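PDB 3F8M: HTH-type transcriptional repressor PhnF from Mycobacterium smegmatis, which represses the phnDCE operon, which serves phosphate uptake, when phosphate is available in the cell, acting as a DNA-binding regulator of the GntR family. Local coordinates for residues A192-L197 against R225-G230; E159-E164 against Y168-S173. One frame throughout, in Å; residues are numbered along the deposited sequence.

How the interactions relate
From the N terminus, the chain first passes through the winged helix-turn-helix region and then enters the UTRA domain, where both contacts lie. Interaction 2 comes first: the end of helix 157-160 and the turn after it meet helix 167-173, closing a tight loop in which three residues separate the segments. The chain then runs along strand 180-188 into helix 192-198, where interaction 1 opens; it closes on strand 220-229, after strand 206-214, with 27 residues between its segments. The two loops therefore follow in series, without nesting or crossing. Interaction 2 joins two short helices, whereas interaction 1 fastens a helix to the six-stranded antiparallel sheet. Their centres are about 23 Å apart.

Interaction 1: residues A192-L197 against R225-G230; sequences AREAAL and RSLYRG
Glu-194, on helix 192-198, reaches across to strand 220-229 and meets Arg-225 and Leu-227, whose side chains leave the same face of the UTRA sheet. It gives up more surface than either partner. Its CG stands anti to the carbonyl carbon (chi1 -69°) and the chain beyond is extended, which carries the carboxylate to the guanidinium approaching from the opposite direction. There Arg-225 grips a single oxygen end-on: NH1 lies 2.8 Å from Glu-194 OE2, and NH2 lies 2.9 Å from the same OE2. The first bond arrives nearly in line with the C-O bond, the second on the syn lone pair. Sharing one acceptor bends both, with N-H...O angles of 135° and 131°, although the two flat groups are almost coplanar, OE2 itself being tilted out of the guanidinium plane.

Leu-227 crosses the glutamate at about a right angle and touches it through one methyl. Leu-227 CD2 packs 3.4 Å from Glu-194 CD and also meets CB, CG and OE1, so this methyl flanks the acid from CB to its carboxylate. Leu-144 of strand 140-150 also touches Glu-194, while Arg-229 bonds to Leu-198 O at the helix end. With both carboxylate and leucine buried, the paired charges of the salt bridge probably offset much of the cost of removing the acid from water, and its doubled grip restrains how the guanidinium can turn.

Interaction 2: residues E159-E164 against Y168-S173; sequences ETFDHE and YAEIRS
Thr-160 and Phe-161, where helix 157-160 gives way to a turn, both meet Glu-170 of helix 167-173: these are two short helices of the UTRA domain joined by a turn, lying beside the antiparallel sheet. The polar part is a direct hydrogen bond, Thr-160 OG1 giving its proton to Glu-170 OE2 at 2.6 Å. The two side chains cross at about a right angle, and the hydroxyl comes from above the carboxylate plane, 51° out of it. Arg-174 adds a second grip on both partners, forming a salt bridge with OE2 through NE and a hydrogen bond with OG1 through NH2.

Apolar packing involves the stem of the same glutamate. With CG anti to the backbone N (chi1 170°) and a bend at chi2, the chain leaves CB and CG against the Phe-161 ring while its carboxylate turns to the threonine. Glu-170 CB lies 3.7 Å from Phe-161 CD1, approaching obliquely. The ring also touches Trp-107, Leu-131 and Arg-133, tying the turn to the strands of the sheet it packs on.

Within the turn, Asp-162 OD1 accepts from Glu-164 N, an Asx turn. A water links the two segments, accepting from Asp-162 N at 3.2 Å and donating to Glu-170 OE1 at the same distance.

Interaction 1: residues A192-L197 against R225-G230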
loop_
_atom_site.group_PDB
_atom_site.type_symbol
_atom_site.label_atom_id
_atom_site.label_comp_id
_atom_site.label_asym_id
_atom_site.label_seq_id
_atom_site.Cartn_x
_atom_site.Cartn_y
_atom_site.Cartn_z
ATOM N N ALA A 192 -9.038 -5.209 -19.666
ATOM C CA ALA A 192 -10.423 -5.571 -19.986
ATOM C C ALA A 192 -10.925 -6.828 -19.224
ATOM O O ALA A 192 -12.055 -6.869 -18.722
ATOM C CB ALA A 192 -10.619 -5.718 -21.525
ATOM N N ARG A 193 -10.066 -7.836 -19.114
ATOM C CA ARG A 193 -10.439 -9.030 -18.404
ATOM C C ARG A 193 -10.588 -8.756 -16.903
ATOM O O ARG A 193 -11.527 -9.242 -16.288
ATOM C CB ARG A 193 -9.394 -10.105 -18.616
ATOM C CG ARG A 193 -9.711 -11.352 -17.839
ATOM C CD ARG A 193 -8.738 -12.477 -18.168
ATOM N NE ARG A 193 -9.107 -13.688 -17.438
ATOM C CZ ARG A 193 -8.347 -14.277 -16.523
ATOM N NH1 ARG A 193 -7.140 -13.771 -16.267
ATOM N NH2 ARG A 193 -8.792 -15.372 -15.880
ATOM N N GLU A 194 -9.626 -8.036 -16.329
ATOM C CA GLU A 194 -9.628 -7.780 -14.877
ATOM C C GLU A 194 -10.873 -6.957 -14.481
ATOM O O GLU A 194 -11.491 -7.160 -13.405
ATOM C CB GLU A 194 -8.345 -7.079 -14.457
ATOM C CG GLU A 194 -7.050 -7.989 -14.550
ATOM C CD GLU A 194 -5.756 -7.202 -14.518
ATOM O OE1 GLU A 194 -5.753 -5.993 -14.855
ATOM O OE2 GLU A 194 -4.707 -7.784 -14.134
ATOM N N ALA A 195 -11.215 -6.026 -15.361
ATOM C CA ALA A 195 -12.368 -5.173 -15.139
ATOM C C ALA A 195 -13.629 -6.008 -15.147
ATOM O O ALA A 195 -14.438 -5.888 -14.218
ATOM C CB ALA A 195 -12.422 -4.075 -16.185
ATOM N N ALA A 196 -13.772 -6.917 -16.120
ATOM C CA ALA A 196 -14.929 -7.794 -16.181
ATOM C C ALA A 196 -15.057 -8.733 -14.969
ATOM O O ALA A 196 -16.195 -8.948 -14.461
ATOM C CB ALA A 196 -14.940 -8.588 -17.494
ATOM N N LEU A 197 -13.908 -9.242 -14.491
ATOM C CA LEU A 197 -13.893 -10.154 -13.314
ATOM C C LEU A 197 -14.257 -9.416 -12.042
ATOM O O LEU A 197 -14.826 -9.992 -11.121
ATOM C CB LEU A 197 -12.492 -10.763 -13.124
ATOM C CG LEU A 197 -12.197 -11.810 -14.201
ATOM C CD1 LEU A 197 -10.661 -12.142 -14.191
ATOM C CD2 LEU A 197 -13.057 -13.032 -13.978
ATOM N N ARG A 225 0.545 -12.545 -7.327
ATOM C CA ARG A 225 0.090 -11.227 -7.777
ATOM C C ARG A 225 -1.351 -11.049 -7.292
ATOM O O ARG A 225 -2.216 -11.903 -7.555
ATOM C CB ARG A 225 0.144 -11.188 -9.299
ATOM C CG ARG A 225 -0.274 -9.841 -9.938
ATOM C CD ARG A 225 -0.470 -10.064 -11.426
ATOM N NE ARG A 225 -0.736 -8.842 -12.169
ATOM C CZ ARG A 225 -1.932 -8.359 -12.508
ATOM N NH1 ARG A 225 -3.067 -8.945 -12.142
ATOM N NH2 ARG A 225 -1.976 -7.224 -13.219
ATOM N N SER A 226 -1.645 -9.923 -6.616
ATOM C CA SER A 226 -3.012 -9.684 -6.163
ATOM C C SER A 226 -3.422 -8.299 -6.674
ATOM O O SER A 226 -2.690 -7.340 -6.446
ATOM C CB SER A 226 -3.055 -9.737 -4.652
ATOM O OG SER A 226 -2.391 -10.900 -4.156
ATOM N N LEU A 227 -4.524 -8.209 -7.418
ATOM C CA LEU A 227 -5.009 -6.943 -7.923
ATOM C C LEU A 227 -6.316 -6.669 -7.170
ATOM O O LEU A 227 -7.288 -7.417 -7.339
ATOM C CB LEU A 227 -5.227 -7.014 -9.430
ATOM C CG LEU A 227 -5.693 -5.726 -10.121
ATOM C CD1 LEU A 227 -4.480 -4.820 -10.425
ATOM C CD2 LEU A 227 -6.526 -5.992 -11.396
ATOM N N TYR A 228 -6.322 -5.631 -6.315
ATOM C CA TYR A 228 -7.475 -5.343 -5.450
ATOM C C TYR A 228 -8.098 -4.003 -5.839
ATOM O O TYR A 228 -7.366 -3.080 -6.170
ATOM C CB TYR A 228 -7.000 -5.203 -4.012
ATOM C CG TYR A 228 -6.571 -6.463 -3.269
ATOM C CD1 TYR A 228 -7.532 -7.322 -2.737
ATOM C CD2 TYR A 228 -5.225 -6.764 -3.064
ATOM C CE1 TYR A 228 -7.165 -8.467 -2.033
ATOM C CE2 TYR A 228 -4.833 -7.926 -2.343
ATOM C CZ TYR A 228 -5.821 -8.756 -1.840
ATOM O OH TYR A 228 -5.525 -9.899 -1.129
ATOM N N ARG A 229 -9.427 -3.912 -5.793
ATOM C CA ARG A 229 -10.109 -2.615 -6.025
ATOM C C ARG A 229 -9.784 -1.713 -4.858
ATOM O O ARG A 229 -9.984 -2.089 -3.705
ATOM C CB ARG A 229 -11.626 -2.809 -6.103
ATOM C CG ARG A 229 -12.118 -3.480 -7.385
ATOM C CD ARG A 229 -13.635 -3.708 -7.294
ATOM N NE ARG A 229 -14.326 -2.416 -7.119
ATOM C CZ ARG A 229 -15.315 -1.995 -7.902
ATOM N NH1 ARG A 229 -15.732 -2.749 -8.909
ATOM N NH2 ARG A 229 -15.898 -0.814 -7.675
ATOM N N GLY A 230 -9.282 -0.524 -5.161
ATOM C CA GLY A 230 -8.886 0.442 -4.095
ATOM C C GLY A 230 -10.075 0.786 -3.190
ATOM O O GLY A 230 -9.897 0.975 -1.987
#

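Interaction 2: residues E159-E164 against Y168-S173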
loop_
_atom_site.group_PDB
_atom_site.type_symbol
_atom_site.label_atom_id
_atom_site.label_comp_id
_atom_site.label_asym_id
_atom_site.label_seq_id
_atom_site.Cartn_x
_atom_site.Cartn_y
_atom_site.Cartn_z
ATOM N N GLU A 159 -6.061 -32.119 -5.607
ATOM C CA GLU A 159 -6.820 -33.157 -4.892
ATOM C C GLU A 159 -7.046 -32.809 -3.428
ATOM O O GLU A 159 -8.146 -32.930 -2.916
ATOM C CB GLU A 159 -6.064 -34.499 -4.907
ATOM C CG GLU A 159 -5.964 -35.208 -6.239
ATOM C CD GLU A 159 -5.318 -36.583 -6.110
ATOM O OE1 GLU A 159 -4.172 -36.739 -6.608
ATOM O OE2 GLU A 159 -5.938 -37.489 -5.494
ATOM N N THR A 160 -5.984 -32.409 -2.727
ATOM C CA THR A 160 -6.082 -32.157 -1.313
ATOM C C THR A 160 -6.666 -30.772 -0.979
ATOM O O THR A 160 -7.145 -30.564 0.152
ATOM C CB THR A 160 -4.736 -32.274 -0.613
ATOM O OG1 THR A 160 -3.937 -31.101 -0.874
ATOM C CG2 THR A 160 -3.994 -33.567 -1.032
ATOM N N PHE A 161 -6.621 -29.845 -1.950
ATOM C CA PHE A 161 -6.964 -28.427 -1.672
ATOM C C PHE A 161 -8.431 -28.017 -1.848
ATOM O O PHE A 161 -8.978 -28.103 -2.939
ATOM C CB PHE A 161 -6.094 -27.469 -2.503
ATOM C CG PHE A 161 -6.239 -26.037 -2.098
ATOM C CD1 PHE A 161 -6.273 -25.695 -0.735
ATOM C CD2 PHE A 161 -6.346 -25.023 -3.076
ATOM C CE1 PHE A 161 -6.409 -24.359 -0.343
ATOM C CE2 PHE A 161 -6.478 -23.671 -2.680
ATOM C CZ PHE A 161 -6.520 -23.359 -1.306
ATOM N N ASP A 162 -9.025 -27.467 -0.798
ATOM C CA ASP A 162 -10.358 -26.833 -0.958
ATOM C C ASP A 162 -10.103 -25.425 -1.533
ATOM O O ASP A 162 -9.591 -24.531 -0.846
ATOM C CB ASP A 162 -11.080 -26.787 0.378
ATOM C CG ASP A 162 -12.332 -25.894 0.362
ATOM O OD1 ASP A 162 -12.732 -25.407 -0.704
ATOM O OD2 ASP A 162 -12.918 -25.706 1.450
ATOM N N HIS A 163 -10.411 -25.263 -2.812
ATOM C CA HIS A 163 -10.100 -24.014 -3.532
ATOM C C HIS A 163 -10.814 -22.744 -2.996
ATOM O O HIS A 163 -10.436 -21.633 -3.323
ATOM C CB HIS A 163 -10.268 -24.203 -5.044
ATOM C CG HIS A 163 -11.667 -24.526 -5.492
ATOM N ND1 HIS A 163 -12.710 -23.629 -5.390
ATOM C CD2 HIS A 163 -12.175 -25.618 -6.110
ATOM C CE1 HIS A 163 -13.809 -24.169 -5.898
ATOM N NE2 HIS A 163 -13.510 -25.376 -6.338
ATOM N N GLU A 164 -11.788 -22.909 -2.112
ATOM C CA GLU A 164 -12.380 -21.761 -1.426
ATOM C C GLU A 164 -11.673 -21.381 -0.132
ATOM O O GLU A 164 -11.962 -20.322 0.446
ATOM C CB GLU A 164 -13.869 -22.000 -1.178
ATOM C CG GLU A 164 -14.578 -22.399 -2.455
ATOM C CD GLU A 164 -16.069 -22.169 -2.397
ATOM O OE1 GLU A 164 -16.676 -22.436 -1.342
ATOM O OE2 GLU A 164 -16.614 -21.715 -3.426
ATOM N N TYR A 168 -2.567 -20.680 2.228
ATOM C CA TYR A 168 -1.463 -20.661 3.191
ATOM C C TYR A 168 -1.639 -21.759 4.253
ATOM O O TYR A 168 -0.669 -22.418 4.668
ATOM C CB TYR A 168 -1.377 -19.284 3.852
ATOM C CG TYR A 168 -0.702 -18.218 2.995
ATOM C CD1 TYR A 168 -0.615 -18.341 1.608
ATOM C CD2 TYR A 168 -0.190 -17.056 3.580
ATOM C CE1 TYR A 168 0.001 -17.369 0.830
ATOM C CE2 TYR A 168 0.397 -16.061 2.800
ATOM C CZ TYR A 168 0.506 -16.233 1.434
ATOM O OH TYR A 168 1.129 -15.257 0.686
ATOM N N ALA A 169 -2.877 -21.995 4.658
ATOM C CA ALA A 169 -3.155 -23.061 5.650
ATOM C C ALA A 169 -2.839 -24.433 5.052
ATOM O O ALA A 169 -2.251 -25.303 5.709
ATOM C CB ALA A 169 -4.620 -22.988 6.133
ATOM N N GLU A 170 -3.185 -24.603 3.781
ATOM C CA GLU A 170 -2.876 -25.853 3.093
ATOM C C GLU A 170 -1.384 -26.074 2.972
ATOM O O GLU A 170 -0.895 -27.193 3.152
ATOM C CB GLU A 170 -3.546 -25.901 1.710
ATOM C CG GLU A 170 -3.053 -27.080 0.827
ATOM C CD GLU A 170 -3.605 -28.424 1.288
ATOM O OE1 GLU A 170 -4.621 -28.408 2.000
ATOM O OE2 GLU A 170 -3.051 -29.477 0.912
ATOM N N ILE A 171 -0.659 -25.021 2.632
ATOM C CA ILE A 171 0.789 -25.125 2.538
ATOM C C ILE A 171 1.414 -25.407 3.918
ATOM O O ILE A 171 2.300 -26.278 4.046
ATOM C CB ILE A 171 1.417 -23.917 1.766
ATOM C CG1 ILE A 171 1.047 -23.996 0.289
ATOM C CG2 ILE A 171 2.990 -23.866 1.976
ATOM C CD1 ILE A 171 1.388 -22.759 -0.607
ATOM N N ARG A 172 0.939 -24.725 4.962
ATOM C CA ARG A 172 1.421 -25.002 6.318
ATOM C C ARG A 172 1.175 -26.471 6.730
ATOM O O ARG A 172 2.079 -27.103 7.314
ATOM C CB ARG A 172 0.779 -24.065 7.329
ATOM C CG ARG A 172 1.326 -22.669 7.231
ATOM C CD ARG A 172 0.668 -21.761 8.269
ATOM N NE ARG A 172 1.196 -20.410 8.098
ATOM C CZ ARG A 172 0.508 -19.353 7.673
ATOM N NH1 ARG A 172 -0.774 -19.447 7.382
ATOM N NH2 ARG A 172 1.138 -18.182 7.546
ATOM N N SER A 173 0.002 -26.995 6.359
ATOM C CA SER A 173 -0.419 -28.389 6.668
ATOM C C SER A 173 0.487 -29.409 5.983
ATOM O O SER A 173 0.552 -30.554 6.415
ATOM C CB SER A 173 -1.910 -28.630 6.322
ATOM O OG SER A 173 -2.128 -28.864 4.941
HETATM O O HOH W 1 -7.599 -27.207 2.089
#